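Local coordinates for ribosomal protein L11 methyltransferase (PDB 3GRZ) that probably trimethylates lysine side chains of ribosomal protein L11, using S-adenosyl-L-methionine as methyl donor, the model being its C-terminal, cofactor-binding methyltransferase domain, at residues 137-140 with 141-144. Numbering follows the deposited sequence.
Sequences ILLD and LIPQ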
# COMPACT_ATOMS: atom_id res chain seq x y z
N ILE B 137 2.41 24.19 2.91
CA ILE B 137 3.30 23.91 4.04
C ILE B 137 4.37 22.90 3.60
O ILE B 137 5.54 23.03 3.97
CB ILE B 137 2.53 23.39 5.28
CG1 ILE B 137 1.33 24.30 5.59
CG2 ILE B 137 3.45 23.30 6.51
CD1 ILE B 137 0.27 23.65 6.46
N LEU B 138 3.97 21.91 2.79
CA LEU B 138 4.94 20.97 2.20
C LEU B 138 6.04 21.67 1.40
O LEU B 138 7.21 21.28 1.48
CB LEU B 138 4.25 19.92 1.32
CG LEU B 138 3.45 18.84 2.03
CD1 LEU B 138 2.71 18.00 0.99
CD2 LEU B 138 4.32 17.96 2.90
N LEU B 139 5.65 22.71 0.66
CA LEU B 139 6.61 23.55 -0.08
C LEU B 139 7.66 24.19 0.83
O LEU B 139 8.82 24.32 0.43
CB LEU B 139 5.88 24.63 -0.92
CG LEU B 139 5.05 24.13 -2.12
CD1 LEU B 139 4.19 25.23 -2.70
CD2 LEU B 139 5.92 23.50 -3.21
N ASP B 140 7.27 24.54 2.05
CA ASP B 140 8.23 25.02 3.07
C ASP B 140 9.07 23.88 3.67
O ASP B 140 10.22 24.10 4.07
CB ASP B 140 7.52 25.80 4.17
CG ASP B 140 6.88 27.09 3.67
OD1 ASP B 140 7.38 27.65 2.67
OD2 ASP B 140 5.88 27.54 4.28
N LEU B 141 8.50 22.68 3.72
CA LEU B 141 9.21 21.51 4.24
C LEU B 141 10.28 21.00 3.28
O LEU B 141 11.34 20.55 3.71
CB LEU B 141 8.23 20.36 4.58
CG LEU B 141 8.84 19.07 5.16
CD1 LEU B 141 9.58 19.31 6.50
CD2 LEU B 141 7.76 18.01 5.32
N ILE B 142 9.98 21.06 1.98
CA ILE B 142 10.89 20.49 0.97
C ILE B 142 12.38 20.90 1.15
O ILE B 142 13.23 20.01 1.27
CB ILE B 142 10.33 20.64 -0.49
CG1 ILE B 142 9.16 19.67 -0.72
CG2 ILE B 142 11.43 20.37 -1.52
CD1 ILE B 142 8.23 20.03 -1.89
N PRO B 143 12.70 22.22 1.25
CA PRO B 143 14.13 22.60 1.41
C PRO B 143 14.78 22.20 2.74
O PRO B 143 16.01 22.31 2.87
CB PRO B 143 14.12 24.13 1.29
CG PRO B 143 12.79 24.49 0.73
CD PRO B 143 11.85 23.43 1.21
N GLN B 144 13.98 21.73 3.70
CA GLN B 144 14.49 21.26 4.99
C GLN B 144 14.81 19.77 5.01
O GLN B 144 15.48 19.30 5.93
CB GLN B 144 13.51 21.56 6.13
CG GLN B 144 13.03 23.00 6.22
CD GLN B 144 12.37 23.34 7.55
OE1 GLN B 144 12.23 22.49 8.43
NE2 GLN B 144 11.96 24.59 7.71
O HOH W 1 11.42 26.26 4.69
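Ile142 lays its longer branch back over the preceding turn of helix 135-145, with CG1 3.4 Å from Leu138 O and CD1 4.4 Å from CD2 of Leu139. CG1 reaches that turn because it stands anti to the carbonyl carbon, beside the backbone N (chi1 -73°). On the neighbouring flank Leu138 and Leu141 touch through their CD2 methyls, 4.2 Å apart. Leu138, Leu141 and Ile142 make the buried face of the helix: all three rest on Phe157 of strand 153-161, and Leu138 and Leu141 also meet Ala131 of strand 126-132, the usual packing of a helix against the parallel strands of a Rossmann-like methyltransferase domain. Leu139, at the border of this face, leans on Ile168 and Ala171 of helix 165-174.

Two backbone bonds hold the turn, Leu141 N to Ile137 O and Ile142 N to Leu138 O, the second 2.8 Å long with 145° at the hydrogen. Then comes Pro143, which has no N-H to give. Its CD sits 3.3 Å from Leu139 O, and the helix kinks there. Gln144 N turns instead to Leu141 O, three residues back, at 2.9 Å. Asp140 O accepts a short bond from a water, 2.5 Å away, which in turn weakly accepts from NE2 of Gln144; the other end of that amide, OE1, is bonded to Leu119 N. Proline thus takes away the N-H that Leu139 O would accept, while the kink parts Gln144 N from Asp140 O, a second loss that Leu141 O and the water probably make good.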